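SAM-dependent methyltransferase (Exiguobacterium sibiricum 255-15, PDB 3D2L) probably transfers a methyl group from S-adenosylmethionine, through a Rossmann-like methyltransferase domain, to an acceptor that is not known. Local coordinates at residues Q6-D12 with E68-K73; L133-V137 with Y206-L210; Q158-F164 with H176-I182. One frame throughout, in Å; residues are numbered along the deposited sequence.

Interaction 1. Residues Q6-D12 with E68-K73; sequences QFAYVYD and EIAQEK
The ring of Y9 is laid over I69: CG1 of I69 sits above one face, 4.2 Å from the ring centroid and 21° off the normal, displaced toward the rim. At the ring's edge, in its plane, lies the amide oxygen of Q6, so two flat groups of the same N-terminal turn border the isoleucine together. A8 adds a third wall, its CB reaching I69 CG1 at 3.5 Å. The type I turn from Q6 to Y9 brings these three side chains to one place, and the model is so tight here that the ring's shortest approaches to the isoleucine methyls are doubtful.

Polar bonds flank this apolar centre. On one flank the extended chains of Q6 and E72 meet from opposite directions, and Q6 NE2 donates to E72 OE1 over 2.9 Å. The acceptor lies almost in the amide plane, yet the carboxylate is met on its syn side from 35° out of its own plane. On the other flank K73, bent at chi3 (-61°), turns its ammonium back so that NZ forms a salt bridge with D12 OD2 at 3.1 Å. The second oxygen of D12 is bonded to T44 OG1, which would help to fix the carboxylate's rotation, with one oxygen for T44 and the other for K73.

T44 belongs to the glycine-rich loop after the first strand of a Rossmann-like methyltransferase, the loop that contacts S-adenosylmethionine in relatives; the N-terminal helix 9-14 is thus linked both to helix 64-76 and to the probable cofactor site.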
loop_
_atom_site.group_PDB
_atom_site.type_symbol
_atom_site.label_atom_id
_atom_site.label_comp_id
_atom_site.label_asym_id
_atom_site.label_seq_id
_atom_site.Cartn_x
_atom_site.Cartn_y
_atom_site.Cartn_z
ATOM N N GLN A 6 10.894 -5.150 18.547
ATOM C CA GLN A 6 10.312 -4.423 17.372
ATOM C C GLN A 6 9.009 -5.058 16.862
ATOM O O GLN A 6 9.011 -5.864 15.911
ATOM C CB GLN A 6 11.345 -4.314 16.246
ATOM C CG GLN A 6 12.503 -3.367 16.585
ATOM C CD GLN A 6 13.598 -3.365 15.531
ATOM O OE1 GLN A 6 14.042 -4.435 15.074
ATOM N NE2 GLN A 6 14.055 -2.163 15.146
ATOM N N PHE A 7 7.904 -4.659 17.504
ATOM C CA PHE A 7 6.557 -5.121 17.168
ATOM C C PHE A 7 6.306 -5.213 15.660
ATOM O O PHE A 7 5.630 -6.138 15.214
ATOM C CB PHE A 7 5.502 -4.198 17.820
ATOM C CG PHE A 7 4.081 -4.472 17.365
ATOM C CD1 PHE A 7 3.333 -5.493 17.942
ATOM C CD2 PHE A 7 3.495 -3.710 16.365
ATOM C CE1 PHE A 7 2.024 -5.757 17.516
ATOM C CE2 PHE A 7 2.188 -3.967 15.943
ATOM C CZ PHE A 7 1.454 -4.991 16.526
ATOM N N ALA A 8 6.851 -4.264 14.889
ATOM C CA ALA A 8 6.627 -4.212 13.443
ATOM C C ALA A 8 6.900 -5.529 12.685
ATOM O O ALA A 8 6.272 -5.761 11.643
ATOM C CB ALA A 8 7.394 -3.050 12.812
ATOM N N TYR A 9 7.788 -6.390 13.188
ATOM C CA TYR A 9 8.012 -7.712 12.530
ATOM C C TYR A 9 6.782 -8.647 12.449
ATOM O O TYR A 9 6.721 -9.540 11.581
ATOM C CB TYR A 9 9.220 -8.456 13.113
ATOM C CG TYR A 9 10.508 -7.857 12.586
ATOM C CD1 TYR A 9 10.861 -7.998 11.224
ATOM C CD2 TYR A 9 11.361 -7.128 13.418
ATOM C CE1 TYR A 9 12.037 -7.433 10.711
ATOM C CE2 TYR A 9 12.544 -6.569 12.917
ATOM C CZ TYR A 9 12.872 -6.718 11.564
ATOM O OH TYR A 9 14.033 -6.147 11.076
ATOM N N VAL A 10 5.803 -8.435 13.321
ATOM C CA VAL A 10 4.593 -9.237 13.271
ATOM C C VAL A 10 3.875 -9.014 11.920
ATOM O O VAL A 10 3.150 -9.902 11.425
ATOM C CB VAL A 10 3.637 -8.943 14.465
ATOM C CG1 VAL A 10 4.388 -9.108 15.773
ATOM C CG2 VAL A 10 2.982 -7.548 14.336
ATOM N N TYR A 11 4.072 -7.834 11.328
ATOM C CA TYR A 11 3.480 -7.541 10.023
ATOM C C TYR A 11 4.214 -8.296 8.926
ATOM O O TYR A 11 3.588 -8.780 7.989
ATOM C CB TYR A 11 3.463 -6.046 9.725
ATOM C CG TYR A 11 2.519 -5.286 10.611
ATOM C CD1 TYR A 11 1.133 -5.481 10.514
ATOM C CD2 TYR A 11 2.993 -4.359 11.540
ATOM C CE1 TYR A 11 0.247 -4.772 11.331
ATOM C CE2 TYR A 11 2.117 -3.644 12.359
ATOM C CZ TYR A 11 0.753 -3.858 12.244
ATOM O OH TYR A 11 -0.099 -3.147 13.042
ATOM N N ASP A 12 5.530 -8.421 9.048
ATOM C CA ASP A 12 6.290 -9.141 8.031
ATOM C C ASP A 12 5.927 -10.619 8.026
ATOM O O ASP A 12 5.875 -11.254 6.957
ATOM C CB ASP A 12 7.783 -8.898 8.195
ATOM C CG ASP A 12 8.198 -7.514 7.673
ATOM O OD1 ASP A 12 7.303 -6.733 7.301
ATOM O OD2 ASP A 12 9.396 -7.201 7.595
ATOM N N GLU A 68 11.750 1.872 10.693
ATOM C CA GLU A 68 12.951 1.378 11.352
ATOM C C GLU A 68 13.306 -0.024 10.867
ATOM O O GLU A 68 14.463 -0.322 10.602
ATOM C CB GLU A 68 12.771 1.372 12.861
ATOM C CG GLU A 68 12.838 2.764 13.466
ATOM C CD GLU A 68 12.426 2.805 14.947
ATOM O OE1 GLU A 68 12.432 1.747 15.612
ATOM O OE2 GLU A 68 12.106 3.915 15.432
ATOM N N ILE A 69 12.295 -0.885 10.757
ATOM C CA ILE A 69 12.492 -2.246 10.244
ATOM C C ILE A 69 12.877 -2.178 8.764
ATOM O O ILE A 69 13.795 -2.847 8.343
ATOM C CB ILE A 69 11.234 -3.084 10.400
ATOM C CG1 ILE A 69 10.799 -3.181 11.877
ATOM C CG2 ILE A 69 11.459 -4.466 9.834
ATOM C CD1 ILE A 69 11.801 -3.681 12.787
ATOM N N ALA A 70 12.172 -1.356 7.990
ATOM C CA ALA A 70 12.476 -1.118 6.566
ATOM C C ALA A 70 13.963 -0.785 6.386
ATOM O O ALA A 70 14.695 -1.423 5.581
ATOM C CB ALA A 70 11.574 -0.009 5.995
ATOM N N GLN A 71 14.431 0.167 7.178
ATOM C CA GLN A 71 15.834 0.599 7.101
ATOM C C GLN A 71 16.820 -0.485 7.473
ATOM O O GLN A 71 17.824 -0.675 6.802
ATOM C CB GLN A 71 16.047 1.816 7.991
ATOM C CG GLN A 71 17.472 2.302 8.054
ATOM C CD GLN A 71 17.596 3.473 8.969
ATOM O OE1 GLN A 71 16.727 4.356 8.965
ATOM N NE2 GLN A 71 18.657 3.497 9.787
ATOM N N GLU A 72 16.555 -1.196 8.566
ATOM C CA GLU A 72 17.430 -2.280 8.976
ATOM C C GLU A 72 17.552 -3.357 7.898
ATOM O O GLU A 72 18.645 -3.826 7.628
ATOM C CB GLU A 72 17.000 -2.821 10.338
ATOM C CG GLU A 72 17.383 -1.818 11.446
ATOM C CD GLU A 72 17.046 -2.265 12.883
ATOM O OE1 GLU A 72 15.947 -2.822 13.113
ATOM O OE2 GLU A 72 17.870 -1.975 13.783
ATOM N N LYS A 73 16.437 -3.693 7.252
ATOM C CA LYS A 73 16.434 -4.655 6.170
ATOM C C LYS A 73 17.240 -4.147 4.980
ATOM O O LYS A 73 18.019 -4.908 4.402
ATOM C CB LYS A 73 14.988 -4.990 5.780
ATOM C CG LYS A 73 14.249 -5.730 6.877
ATOM C CD LYS A 73 12.897 -6.264 6.380
ATOM C CE LYS A 73 11.911 -5.213 5.899
ATOM N NZ LYS A 73 10.744 -5.859 5.191
#

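Interaction 2. Residues L133-V137 with Y206-L210; sequences LLFDV and YITWL
F135 presents the CE2 edge of its ring to L210, whose CD1 lies near the ring plane, 3.9 Å from F135 CE2. The two side chains come from opposite directions, one from the sheet and one from the helix. L210 forks at its end: CD1 rests on the phenylalanine, while CD2, also near F135 CE2, touches L133 CD2 at 3.6 Å. L133 holds that methyl forward because its CG stands opposite the backbone nitrogen (chi1 171°).

One helical turn earlier, Y206 offers a face of its ring to CE1 of F135. The rings are neither stacked nor edge-to-face, with centroids 5.8 Å apart and planes inclined by 55°. The far end of the same tyrosine reaches V137, where CG2 meets Y206 CE2 at 3.9 Å and CG1 lies beside the hydroxyl. That hydroxyl also has a weak hydrogen bond to T200.

The pattern exemplifies helix-on-sheet packing in the class I methyltransferase fold. Strand 131-138 supplies every second residue, L133, F135 and V137, to helix 203-212, which contributes Y206 and L210; all five side chains are buried, and no hydrogen bond joins the two segments. These run nearly antiparallel, at 160°. The short segment axes lie 12.5 Å apart at closest, and the same helix also packs on strand 235-242, which runs antiparallel between 131-138 and 215-222. From it F238 stacks on the ring of F135 and touches L210. F120 of helix 113-126 meets both F135 and L210 as well.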
loop_
_atom_site.group_PDB
_atom_site.type_symbol
_atom_site.label_atom_id
_atom_site.label_comp_id
_atom_site.label_asym_id
_atom_site.label_seq_id
_atom_site.Cartn_x
_atom_site.Cartn_y
_atom_site.Cartn_z
ATOM N N LEU A 133 1.573 7.851 -11.611
ATOM C CA LEU A 133 1.020 7.515 -10.328
ATOM C C LEU A 133 0.386 6.144 -10.507
ATOM O O LEU A 133 -0.492 5.959 -11.364
ATOM C CB LEU A 133 -0.032 8.525 -9.837
ATOM C CG LEU A 133 -0.828 8.166 -8.583
ATOM C CD1 LEU A 133 0.117 7.922 -7.314
ATOM C CD2 LEU A 133 -1.891 9.232 -8.304
ATOM N N LEU A 134 0.857 5.188 -9.701
ATOM C CA LEU A 134 0.386 3.816 -9.710
ATOM C C LEU A 134 -0.116 3.444 -8.338
ATOM O O LEU A 134 0.553 3.708 -7.362
ATOM C CB LEU A 134 1.524 2.853 -10.047
ATOM C CG LEU A 134 2.031 2.751 -11.473
ATOM C CD1 LEU A 134 2.777 4.002 -11.844
ATOM C CD2 LEU A 134 2.948 1.513 -11.597
ATOM N N PHE A 135 -1.286 2.820 -8.272
ATOM C CA PHE A 135 -1.831 2.315 -7.022
ATOM C C PHE A 135 -2.835 1.193 -7.291
ATOM O O PHE A 135 -3.450 1.110 -8.351
ATOM C CB PHE A 135 -2.510 3.401 -6.133
ATOM C CG PHE A 135 -3.726 4.070 -6.767
ATOM C CD1 PHE A 135 -5.001 3.568 -6.581
ATOM C CD2 PHE A 135 -3.587 5.206 -7.533
ATOM C CE1 PHE A 135 -6.102 4.178 -7.144
ATOM C CE2 PHE A 135 -4.704 5.829 -8.082
ATOM C CZ PHE A 135 -5.940 5.311 -7.900
ATOM N N ASP A 136 -2.988 0.329 -6.294
ATOM C CA ASP A 136 -3.957 -0.762 -6.348
ATOM C C ASP A 136 -4.815 -0.688 -5.091
ATOM O O ASP A 136 -4.321 -0.346 -3.980
ATOM C CB ASP A 136 -3.284 -2.131 -6.470
ATOM C CG ASP A 136 -2.283 -2.391 -5.347
ATOM O OD1 ASP A 136 -1.164 -1.818 -5.375
ATOM O OD2 ASP A 136 -2.615 -3.205 -4.464
ATOM N N VAL A 137 -6.105 -0.970 -5.282
ATOM C CA VAL A 137 -7.100 -0.860 -4.208
ATOM C C VAL A 137 -8.067 -2.011 -4.225
ATOM O O VAL A 137 -8.174 -2.734 -5.215
ATOM C CB VAL A 137 -7.940 0.466 -4.308
ATOM C CG1 VAL A 137 -7.109 1.704 -3.914
ATOM C CG2 VAL A 137 -8.568 0.641 -5.691
ATOM N N TYR A 206 -12.613 6.905 -8.288
ATOM C CA TYR A 206 -11.181 7.155 -8.306
ATOM C C TYR A 206 -10.696 7.830 -9.608
ATOM O O TYR A 206 -9.821 8.677 -9.556
ATOM C CB TYR A 206 -10.370 5.872 -8.094
ATOM C CG TYR A 206 -10.360 5.346 -6.639
ATOM C CD1 TYR A 206 -9.615 5.995 -5.649
ATOM C CD2 TYR A 206 -11.000 4.181 -6.309
ATOM C CE1 TYR A 206 -9.580 5.519 -4.340
ATOM C CE2 TYR A 206 -10.947 3.667 -5.029
ATOM C CZ TYR A 206 -10.240 4.340 -4.039
ATOM O OH TYR A 206 -10.203 3.839 -2.769
ATOM N N ILE A 207 -11.211 7.399 -10.751
ATOM C CA ILE A 207 -10.898 7.986 -12.079
ATOM C C ILE A 207 -11.275 9.463 -12.061
ATOM O O ILE A 207 -10.522 10.287 -12.510
ATOM C CB ILE A 207 -11.665 7.269 -13.234
ATOM C CG1 ILE A 207 -11.147 5.822 -13.449
ATOM C CG2 ILE A 207 -11.556 8.070 -14.570
ATOM C CD1 ILE A 207 -12.165 4.881 -14.254
ATOM N N THR A 208 -12.444 9.800 -11.524
ATOM C CA THR A 208 -12.862 11.210 -11.452
ATOM C C THR A 208 -11.920 12.073 -10.642
ATOM O O THR A 208 -11.572 13.169 -11.037
ATOM C CB THR A 208 -14.287 11.316 -10.853
ATOM O OG1 THR A 208 -15.189 10.701 -11.765
ATOM C CG2 THR A 208 -14.685 12.767 -10.671
ATOM N N TRP A 209 -11.533 11.581 -9.476
ATOM C CA TRP A 209 -10.606 12.278 -8.618
ATOM C C TRP A 209 -9.265 12.427 -9.258
ATOM O O TRP A 209 -8.650 13.479 -9.129
ATOM C CB TRP A 209 -10.465 11.561 -7.260
ATOM C CG TRP A 209 -11.693 11.635 -6.355
ATOM C CD1 TRP A 209 -12.613 12.640 -6.303
ATOM C CD2 TRP A 209 -12.063 10.705 -5.338
ATOM N NE1 TRP A 209 -13.558 12.367 -5.337
ATOM C CE2 TRP A 209 -13.229 11.192 -4.724
ATOM C CE3 TRP A 209 -11.535 9.481 -4.911
ATOM C CZ2 TRP A 209 -13.873 10.496 -3.711
ATOM C CZ3 TRP A 209 -12.147 8.813 -3.898
ATOM C CH2 TRP A 209 -13.292 9.317 -3.294
ATOM N N LEU A 210 -8.777 11.378 -9.917
ATOM C CA LEU A 210 -7.514 11.469 -10.645
ATOM C C LEU A 210 -7.550 12.584 -11.693
ATOM O O LEU A 210 -6.631 13.376 -11.762
ATOM C CB LEU A 210 -7.134 10.143 -11.296
ATOM C CG LEU A 210 -6.595 9.081 -10.319
ATOM C CD1 LEU A 210 -6.631 7.674 -10.960
ATOM C CD2 LEU A 210 -5.190 9.476 -9.760
#

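Interaction 3. Residues Q158-F164 with H176-I182; sequences QSSYIWF and HELTFFI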
loop_
_atom_site.group_PDB
_atom_site.type_symbol
_atom_site.label_atom_id
_atom_site.label_comp_id
_atom_site.label_asym_id
_atom_site.label_seq_id
_atom_site.Cartn_x
_atom_site.Cartn_y
_atom_site.Cartn_z
ATOM N N GLN A 158 7.292 -16.269 15.275
ATOM C CA GLN A 158 7.381 -15.389 16.452
ATOM C C GLN A 158 6.055 -14.885 16.998
ATOM O O GLN A 158 6.008 -14.366 18.117
ATOM C CB GLN A 158 8.255 -14.176 16.127
ATOM C CG GLN A 158 9.582 -14.523 15.468
ATOM C CD GLN A 158 10.530 -13.330 15.417
ATOM O OE1 GLN A 158 10.806 -12.790 14.347
ATOM N NE2 GLN A 158 10.993 -12.889 16.584
ATOM N N SER A 159 4.987 -15.017 16.210
ATOM C CA SER A 159 3.692 -14.535 16.614
ATOM C C SER A 159 2.551 -15.289 15.913
ATOM O O SER A 159 2.762 -15.979 14.908
ATOM C CB SER A 159 3.577 -13.043 16.272
ATOM O OG SER A 159 3.605 -12.833 14.857
ATOM N N SER A 160 1.353 -15.109 16.457
ATOM C CA SER A 160 0.102 -15.644 15.916
ATOM C C SER A 160 -0.871 -14.461 15.943
ATOM O O SER A 160 -0.705 -13.551 16.747
ATOM C CB SER A 160 -0.432 -16.804 16.777
ATOM O OG SER A 160 0.494 -17.896 16.859
ATOM N N TYR A 161 -1.851 -14.458 15.054
ATOM C CA TYR A 161 -2.867 -13.409 15.020
ATOM C C TYR A 161 -4.240 -13.957 14.725
ATOM O O TYR A 161 -4.404 -15.027 14.140
ATOM C CB TYR A 161 -2.547 -12.315 13.974
ATOM C CG TYR A 161 -2.697 -12.754 12.521
ATOM C CD1 TYR A 161 -3.923 -12.714 11.893
ATOM C CD2 TYR A 161 -1.597 -13.229 11.786
ATOM C CE1 TYR A 161 -4.085 -13.125 10.583
ATOM C CE2 TYR A 161 -1.746 -13.641 10.466
ATOM C CZ TYR A 161 -2.999 -13.573 9.867
ATOM O OH TYR A 161 -3.205 -13.976 8.559
ATOM N N ILE A 162 -5.218 -13.188 15.167
ATOM C CA ILE A 162 -6.629 -13.429 14.923
ATOM C C ILE A 162 -7.092 -12.088 14.325
ATOM O O ILE A 162 -6.925 -11.017 14.914
ATOM C CB ILE A 162 -7.427 -13.763 16.182
ATOM C CG1 ILE A 162 -6.972 -15.120 16.739
ATOM C CG2 ILE A 162 -8.910 -13.839 15.861
ATOM C CD1 ILE A 162 -7.568 -15.517 18.126
ATOM N N TRP A 163 -7.671 -12.179 13.147
ATOM C CA TRP A 163 -8.128 -11.027 12.392
ATOM C C TRP A 163 -9.587 -11.165 12.005
ATOM O O TRP A 163 -9.968 -12.108 11.325
ATOM C CB TRP A 163 -7.235 -10.913 11.179
ATOM C CG TRP A 163 -7.666 -9.987 10.078
ATOM C CD1 TRP A 163 -8.611 -9.017 10.120
ATOM C CD2 TRP A 163 -7.009 -9.845 8.813
ATOM N NE1 TRP A 163 -8.664 -8.348 8.920
ATOM C CE2 TRP A 163 -7.678 -8.814 8.107
ATOM C CE3 TRP A 163 -5.947 -10.510 8.197
ATOM C CZ2 TRP A 163 -7.332 -8.438 6.807
ATOM C CZ3 TRP A 163 -5.584 -10.127 6.912
ATOM C CH2 TRP A 163 -6.284 -9.092 6.228
ATOM N N PHE A 164 -10.405 -10.239 12.501
ATOM C CA PHE A 164 -11.810 -10.167 12.155
ATOM C C PHE A 164 -11.978 -9.007 11.178
ATOM O O PHE A 164 -11.519 -7.897 11.442
ATOM C CB PHE A 164 -12.706 -9.884 13.353
ATOM C CG PHE A 164 -12.585 -10.909 14.457
ATOM C CD1 PHE A 164 -12.770 -12.258 14.195
ATOM C CD2 PHE A 164 -12.342 -10.515 15.764
ATOM C CE1 PHE A 164 -12.660 -13.207 15.215
ATOM C CE2 PHE A 164 -12.243 -11.457 16.777
ATOM C CZ PHE A 164 -12.401 -12.794 16.498
ATOM N N HIS A 176 -10.875 -3.734 10.508
ATOM C CA HIS A 176 -10.051 -4.920 10.752
ATOM C C HIS A 176 -9.649 -4.928 12.207
ATOM O O HIS A 176 -8.872 -4.062 12.629
ATOM C CB HIS A 176 -8.750 -4.871 9.933
ATOM C CG HIS A 176 -8.975 -4.760 8.465
ATOM N ND1 HIS A 176 -9.643 -5.720 7.739
ATOM C CD2 HIS A 176 -8.600 -3.802 7.579
ATOM C CE1 HIS A 176 -9.681 -5.351 6.468
ATOM N NE2 HIS A 176 -9.030 -4.206 6.342
ATOM N N GLU A 177 -10.173 -5.883 12.979
ATOM C CA GLU A 177 -9.813 -6.015 14.396
ATOM C C GLU A 177 -8.764 -7.081 14.486
ATOM O O GLU A 177 -9.042 -8.249 14.266
ATOM C CB GLU A 177 -11.020 -6.361 15.251
ATOM C CG GLU A 177 -12.058 -5.258 15.264
ATOM C CD GLU A 177 -11.708 -4.088 16.154
ATOM O OE1 GLU A 177 -10.517 -3.923 16.520
ATOM O OE2 GLU A 177 -12.652 -3.336 16.512
ATOM N N LEU A 178 -7.542 -6.651 14.788
ATOM C CA LEU A 178 -6.407 -7.539 14.891
ATOM C C LEU A 178 -5.986 -7.772 16.330
ATOM O O LEU A 178 -6.008 -6.849 17.150
ATOM C CB LEU A 178 -5.209 -6.962 14.149
ATOM C CG LEU A 178 -5.005 -7.250 12.669
ATOM C CD1 LEU A 178 -4.615 -8.735 12.466
ATOM C CD2 LEU A 178 -6.235 -6.886 11.914
ATOM N N THR A 179 -5.603 -9.015 16.619
ATOM C CA THR A 179 -5.016 -9.382 17.906
ATOM C C THR A 179 -3.769 -10.185 17.564
ATOM O O THR A 179 -3.867 -11.151 16.841
ATOM C CB THR A 179 -5.951 -10.199 18.787
ATOM O OG1 THR A 179 -7.010 -9.353 19.254
ATOM C CG2 THR A 179 -5.209 -10.752 20.061
ATOM N N PHE A 180 -2.618 -9.754 18.067
ATOM C CA PHE A 180 -1.346 -10.477 17.901
ATOM C C PHE A 180 -0.946 -11.065 19.236
ATOM O O PHE A 180 -1.104 -10.415 20.261
ATOM C CB PHE A 180 -0.209 -9.538 17.426
ATOM C CG PHE A 180 -0.444 -8.964 16.050
ATOM C CD1 PHE A 180 -1.153 -7.776 15.896
ATOM C CD2 PHE A 180 -0.035 -9.666 14.916
ATOM C CE1 PHE A 180 -1.421 -7.256 14.628
ATOM C CE2 PHE A 180 -0.289 -9.147 13.635
ATOM C CZ PHE A 180 -0.993 -7.950 13.500
ATOM N N PHE A 181 -0.459 -12.303 19.217
ATOM C CA PHE A 181 0.129 -12.939 20.382
ATOM C C PHE A 181 1.573 -13.097 19.996
ATOM O O PHE A 181 1.894 -13.884 19.097
ATOM C CB PHE A 181 -0.513 -14.280 20.719
ATOM C CG PHE A 181 -1.888 -14.143 21.222
ATOM C CD1 PHE A 181 -2.111 -13.735 22.515
ATOM C CD2 PHE A 181 -2.970 -14.366 20.378
ATOM C CE1 PHE A 181 -3.399 -13.573 22.983
ATOM C CE2 PHE A 181 -4.260 -14.214 20.831
ATOM C CZ PHE A 181 -4.476 -13.814 22.131
ATOM N N ILE A 182 2.433 -12.309 20.638
ATOM C CA ILE A 182 3.850 -12.291 20.344
ATOM C C ILE A 182 4.593 -13.044 21.428
ATOM O O ILE A 182 4.430 -12.758 22.632
ATOM C CB ILE A 182 4.433 -10.844 20.270
ATOM C CG1 ILE A 182 3.634 -9.971 19.312
ATOM C CG2 ILE A 182 5.902 -10.874 19.862
ATOM C CD1 ILE A 182 2.463 -9.304 19.933
HETATM O O HOH W 1 -8.972 -9.993 16.656
#
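The carbonyl oxygen of I162 is gripped twice: T179 N donates to it in the carbonyl plane at 2.9 Å, and a water donates from the same distance. The CA of L178 also approaches that oxygen in a CA-H...O contact. The water's second bond, to T179 OG1, is weak; the stronger partner of that hydroxyl is D193 on strand 189-199.

T179 and I162 form the middle one of three hydrogen-bonded pairs in an antiparallel hairpin ladder, between S160 with F181 and F164 with E177. The straightest of the six bonds include F181 N to S160 O, which is 2.8 Å long with 172° at the hydrogen.

The face with S159, Y161, W163, L178, F180 and I182 is mainly apolar, though S159 OG bonds to E13. L178 runs alongside W163 and sets CD2 over its five-membered ring, 3.9 Å from the centroid, while CD1 touches W163 CB at 3.6 Å. With CG opposite the backbone nitrogen (chi1 167°), the indole swings along the strand until NE1 at its edge stands 3.0 Å from H176 ND1. The other imidazole nitrogen, NE2, is bonded to Q198. Further along, Y161 CB packs on F180 CD2 at 3.8 Å, under helix 9-14, whose V10 and L14 lie against this face. The opposite face bears S160, I162, F164, E177, T179 and F181, with E177 OE1 bonded to T195.

Chemically, then, the backbone fixes the register; the face with F180 packs mainly apolar groups, partly under helix 9-14, while that with T179 mixes polar and apolar groups and binds a water.

From the N terminus, interaction 1 comes first: it closes a loop of 55 residues by bringing the opening turn back to helix 64-76, beside the early strands of the seven-stranded sheet. It is complete before the others begin. Interaction 2 then spans 68 residues from strand 131-138 to helix 203-212, and interaction 3 is nested within that loop as a hairpin of the separate four-stranded sheet. Interactions 2 and 3 do not touch, their centres lying 30 Å apart. Interactions 1 and 3 do meet, where F7 and V10 pack on F180 and I182, so the N-terminal segment bridges the Rossmann-like core and the inserted antiparallel sheet.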